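Local coordinates for uncharacterized protein (Bacteroides caccae, PDB 4L7A), which is of unknown function but is probably a zinc-dependent peptidase of the MA clan, at residues 247-250 with 251-255; 76-80 with 81-85. All blocks are in the same frame, centred on the assembly; numbering follows the deposited sequence.

Contact 1 (247-250 with 251-255); sequences DLDL and LRKVI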
loop_
_atom_site.group_PDB
_atom_site.type_symbol
_atom_site.label_atom_id
_atom_site.label_comp_id
_atom_site.label_asym_id
_atom_site.label_seq_id
_atom_site.Cartn_x
_atom_site.Cartn_y
_atom_site.Cartn_z
ATOM N N ASP A 247 3.017 17.201 2.431
ATOM C CA ASP A 247 1.655 17.652 2.707
ATOM C C ASP A 247 0.723 16.422 2.502
ATOM O O ASP A 247 0.454 16.004 1.376
ATOM C CB ASP A 247 1.338 18.810 1.762
ATOM C CG ASP A 247 -0.100 19.315 1.891
ATOM O OD1 ASP A 247 -0.972 18.630 2.502
ATOM O OD2 ASP A 247 -0.369 20.400 1.317
ATOM N N LEU A 248 0.257 15.846 3.596
ATOM C CA LEU A 248 -0.453 14.617 3.517
ATOM C C LEU A 248 -1.844 14.738 2.802
ATOM O O LEU A 248 -2.230 13.843 2.034
ATOM C CB LEU A 248 -0.662 14.038 4.914
ATOM C CG LEU A 248 -1.113 12.565 4.957
ATOM C CD1 LEU A 248 0.023 11.670 4.530
ATOM C CD2 LEU A 248 -1.551 12.172 6.361
ATOM N N ASP A 249 -2.570 15.829 3.037
ATOM C CA ASP A 249 -3.859 16.051 2.339
ATOM C C ASP A 249 -3.640 16.128 0.835
ATOM O O ASP A 249 -4.375 15.503 0.057
ATOM C CB ASP A 249 -4.632 17.296 2.862
ATOM C CG ASP A 249 -6.092 17.331 2.369
ATOM O OD1 ASP A 249 -6.847 16.292 2.409
ATOM O OD2 ASP A 249 -6.522 18.403 1.904
ATOM N N LEU A 250 -2.604 16.846 0.427
ATOM C CA LEU A 250 -2.259 16.908 -0.975
ATOM C C LEU A 250 -1.933 15.515 -1.526
ATOM O O LEU A 250 -2.347 15.177 -2.628
ATOM C CB LEU A 250 -1.075 17.847 -1.162
ATOM C CG LEU A 250 -0.610 17.996 -2.599
ATOM C CD1 LEU A 250 -1.767 18.485 -3.470
ATOM C CD2 LEU A 250 0.662 18.952 -2.675
ATOM N N LEU A 251 -1.148 14.744 -0.770
ATOM C CA LEU A 251 -0.770 13.394 -1.180
ATOM C C LEU A 251 -2.013 12.517 -1.321
ATOM O O LEU A 251 -2.142 11.779 -2.295
ATOM C CB LEU A 251 0.263 12.749 -0.236
ATOM C CG LEU A 251 0.745 11.316 -0.558
ATOM C CD1 LEU A 251 1.372 11.212 -1.906
ATOM C CD2 LEU A 251 1.767 10.885 0.436
ATOM N N ARG A 252 -2.934 12.615 -0.379
ATOM C CA ARG A 252 -4.228 11.900 -0.520
ATOM C C ARG A 252 -4.946 12.219 -1.852
ATOM O O ARG A 252 -5.438 11.313 -2.529
ATOM C CB ARG A 252 -5.156 12.199 0.671
ATOM C CG ARG A 252 -6.557 11.560 0.541
ATOM C CD ARG A 252 -7.494 12.061 1.664
ATOM N NE ARG A 252 -7.710 13.489 1.524
ATOM C CZ ARG A 252 -8.650 14.030 0.729
ATOM N NH1 ARG A 252 -9.470 13.268 0.035
ATOM N NH2 ARG A 252 -8.774 15.352 0.615
ATOM N N LYS A 253 -4.975 13.502 -2.216
ATOM C CA LYS A 253 -5.663 13.946 -3.416
ATOM C C LYS A 253 -4.946 13.509 -4.656
ATOM O O LYS A 253 -5.584 13.114 -5.619
ATOM C CB LYS A 253 -5.831 15.458 -3.425
ATOM C CG LYS A 253 -6.960 15.924 -2.517
ATOM C CD LYS A 253 -6.633 17.237 -1.776
ATOM C CE LYS A 253 -6.603 18.435 -2.691
ATOM N NZ LYS A 253 -7.938 19.027 -2.780
ATOM N N VAL A 254 -3.623 13.576 -4.625
ATOM C CA VAL A 254 -2.820 13.146 -5.758
ATOM C C VAL A 254 -2.980 11.628 -6.010
ATOM O O VAL A 254 -3.171 11.211 -7.141
ATOM C CB VAL A 254 -1.364 13.581 -5.587
ATOM C CG1 VAL A 254 -0.444 12.847 -6.559
ATOM C CG2 VAL A 254 -1.277 15.114 -5.778
ATOM N N ILE A 255 -3.001 10.837 -4.953
ATOM C CA ILE A 255 -3.267 9.404 -5.070
ATOM C C ILE A 255 -4.639 9.146 -5.691
ATOM O O ILE A 255 -4.737 8.396 -6.666
ATOM C CB ILE A 255 -3.138 8.697 -3.709
ATOM C CG1 ILE A 255 -1.645 8.623 -3.360
ATOM C CG2 ILE A 255 -3.783 7.272 -3.750
ATOM C CD1 ILE A 255 -1.294 8.218 -1.979
#

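Contact 2 (76-80 with 81-85); sequences AYDEV and GGLDF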
loop_
_atom_site.group_PDB
_atom_site.type_symbol
_atom_site.label_atom_id
_atom_site.label_comp_id
_atom_site.label_asym_id
_atom_site.label_seq_id
_atom_site.Cartn_x
_atom_site.Cartn_y
_atom_site.Cartn_z
ATOM N N ALA A 76 3.248 9.116 -7.148
ATOM C CA ALA A 76 2.470 9.991 -6.285
ATOM C C ALA A 76 3.337 10.564 -5.183
ATOM O O ALA A 76 3.335 11.760 -4.858
ATOM C CB ALA A 76 1.262 9.223 -5.704
ATOM N N TYR A 77 4.071 9.674 -4.583
ATOM C CA TYR A 77 5.059 10.029 -3.593
ATOM C C TYR A 77 6.096 10.979 -4.202
ATOM O O TYR A 77 6.442 11.970 -3.561
ATOM C CB TYR A 77 5.719 8.779 -3.030
ATOM C CG TYR A 77 4.927 8.004 -1.970
ATOM C CD1 TYR A 77 3.537 8.035 -1.905
ATOM C CD2 TYR A 77 5.607 7.194 -1.028
ATOM C CE1 TYR A 77 2.822 7.299 -0.900
ATOM C CE2 TYR A 77 4.939 6.457 -0.084
ATOM C CZ TYR A 77 3.543 6.516 -0.008
ATOM O OH TYR A 77 2.936 5.809 0.963
ATOM N N ASP A 78 6.542 10.712 -5.433
ATOM C CA ASP A 78 7.497 11.599 -6.077
ATOM C C ASP A 78 6.883 12.973 -6.255
ATOM O O ASP A 78 7.502 13.952 -5.916
ATOM C CB ASP A 78 7.912 11.132 -7.481
ATOM C CG ASP A 78 8.841 9.941 -7.477
ATOM O OD1 ASP A 78 9.460 9.631 -6.435
ATOM O OD2 ASP A 78 8.975 9.328 -8.572
ATOM N N GLU A 79 5.657 13.035 -6.775
ATOM C CA GLU A 79 4.997 14.315 -7.026
ATOM C C GLU A 79 4.886 15.190 -5.770
ATOM O O GLU A 79 5.074 16.390 -5.818
ATOM C CB GLU A 79 3.592 14.073 -7.585
ATOM C CG GLU A 79 2.927 15.297 -8.170
ATOM C CD GLU A 79 1.526 14.983 -8.720
ATOM O OE1 GLU A 79 1.304 13.974 -9.426
ATOM O OE2 GLU A 79 0.626 15.748 -8.407
ATOM N N VAL A 80 4.547 14.591 -4.641
ATOM C CA VAL A 80 4.341 15.385 -3.444
ATOM C C VAL A 80 5.565 15.514 -2.553
ATOM O O VAL A 80 5.766 16.565 -1.977
ATOM C CB VAL A 80 3.172 14.834 -2.663
ATOM C CG1 VAL A 80 2.926 15.661 -1.389
ATOM C CG2 VAL A 80 1.931 14.883 -3.573
ATOM N N GLY A 81 6.362 14.458 -2.396
ATOM C CA GLY A 81 7.506 14.499 -1.452
ATOM C C GLY A 81 8.885 14.546 -2.092
ATOM O O GLY A 81 9.855 14.794 -1.426
ATOM N N GLY A 82 8.981 14.286 -3.391
ATOM C CA GLY A 82 10.280 14.237 -4.043
ATOM C C GLY A 82 10.838 12.821 -3.998
ATOM O O GLY A 82 10.403 11.981 -3.210
ATOM N N LEU A 83 11.845 12.597 -4.832
ATOM C CA LEU A 83 12.423 11.307 -5.082
ATOM C C LEU A 83 13.048 10.767 -3.805
ATOM O O LEU A 83 12.911 9.568 -3.503
ATOM C CB LEU A 83 13.441 11.379 -6.200
ATOM C CG LEU A 83 13.995 10.017 -6.594
ATOM C CD1 LEU A 83 12.949 9.243 -7.395
ATOM C CD2 LEU A 83 15.344 10.143 -7.392
ATOM N N ASP A 84 13.632 11.646 -3.010
ATOM C CA ASP A 84 14.293 11.220 -1.780
ATOM C C ASP A 84 13.343 10.654 -0.765
ATOM O O ASP A 84 13.629 9.670 -0.094
ATOM C CB ASP A 84 15.044 12.387 -1.153
ATOM C CG ASP A 84 16.294 12.731 -1.924
ATOM O OD1 ASP A 84 16.834 11.837 -2.570
ATOM O OD2 ASP A 84 16.733 13.892 -1.918
ATOM N N PHE A 85 12.171 11.244 -0.692
ATOM C CA PHE A 85 11.113 10.723 0.193
ATOM C C PHE A 85 10.682 9.342 -0.268
ATOM O O PHE A 85 10.629 8.362 0.503
ATOM C CB PHE A 85 9.929 11.704 0.179
ATOM C CG PHE A 85 8.683 11.153 0.773
ATOM C CD1 PHE A 85 8.567 11.016 2.143
ATOM C CD2 PHE A 85 7.620 10.825 -0.020
ATOM C CE1 PHE A 85 7.432 10.519 2.711
ATOM C CE2 PHE A 85 6.421 10.327 0.538
ATOM C CZ PHE A 85 6.333 10.167 1.905
#

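Contact 1 (247-250 with 251-255)
Asp249 OD1 is gripped twice by one side chain: Arg252 NH2 approaches it at 2.8 Å, on the syn side, and Arg252 NE at 3.1 Å, nearly along the C-O bond. This side-on salt bridge, spaced i to i+3 at the start of helix 248-260, is a worked example of how a helix start is secured by its own side chains. Both nitrogens come from the same face of the carboxylate, whose plane is turned 26° from the guanidinium, while OD1 lies practically in the guanidinium plane. A bend at chi3 (64°) folds the arginine back alongside Asp249; Phe206 of helix 195-208 touches both residues. The other carboxylate oxygen, Asp249 OD2, has Lys253 CD 3.9 Å away, and Lys253 NZ stays too far off for a bond, although its charge probably still favours the carboxylate. Just ahead of the helix, Asp247 is the N-cap: its OD1 accepts an almost straight bond (174°) from Leu250 N, 3.2 Å away and above the carboxylate plane. The N-H groups of Leu251, Arg252, Lys253 and Val254 then donate to the carbonyls of Asp247 to Leu250 in i to i+4 order. Beside them, Val254 CG2 rests 3.3 Å from Leu250 O and 4.1 Å from Leu250 CD1.

Contact 2 (76-80 with 81-85)
Tyr77 and Phe85 meet at an oblique angle, their ring planes 41° apart and their centroids separated by 5.3 Å. The nearest atoms are Tyr77 CD2 and Phe85 CE2, at 3.6 Å, and Phe85 CZ lies over one face of the tyrosine ring. Different first torsions bring them together: Tyr77 CG sits beside its backbone N (chi1 -79°), whereas Phe85 CG is turned to the far side from its own N (chi1 167°), which sends the phenyl ring back over the preceding helix, above the bare backbone of Gly81. The tyrosine hydroxyl looks deeper into the protein, bonded to His143 ND1. That histidine immediately precedes an HEFAH sequence matching the HExxH zinc-binding motif of MA-clan peptidases, and Phe146 within this sequence also touches Tyr77.

What brings Phe85 back is a tight turn between two helices, made at Gly82: with positive phi, it follows helix 59-81 directly and stands at the N-cap of helix 83-88. Gly81 N gives a short 2.7 Å bond to Tyr77 O, whereas Gly82 N, 2.9 Å from Asp78 O, approaches from above the carbonyl plane and adds only a weak bond to Tyr77 O. On the outer side of the turn, the Asp78 and Leu83 side chains run side by side in the same direction, with Leu83 CD1 3.6 Å from Asp78 OD1. Each carboxylate oxygen of Asp78 has its own hydroxyl partner: OD1 bonds Thr86 OG1, and OD2 bonds Tyr35 OH.

Followed from the N terminus, contact 2 comes first, as the tight turn that breaks helix 59-81 and starts helix 83-88. The chain then runs through three strands of the sheet and most of the remaining helices before contact 1 opens helix 248-260. The two are in series, neither nested nor crossed, and neither closes a long loop. In space they are neighbours, with centres about 11 Å apart. Val254, Leu251 and Ile255 lie against Glu79 and Ala76, and Glu79 OE1 forms salt bridges with Arg257 and Arg258 farther along helix 248-260. Met240 of helix 211-244 is touched from both, by Leu248 and by Phe85.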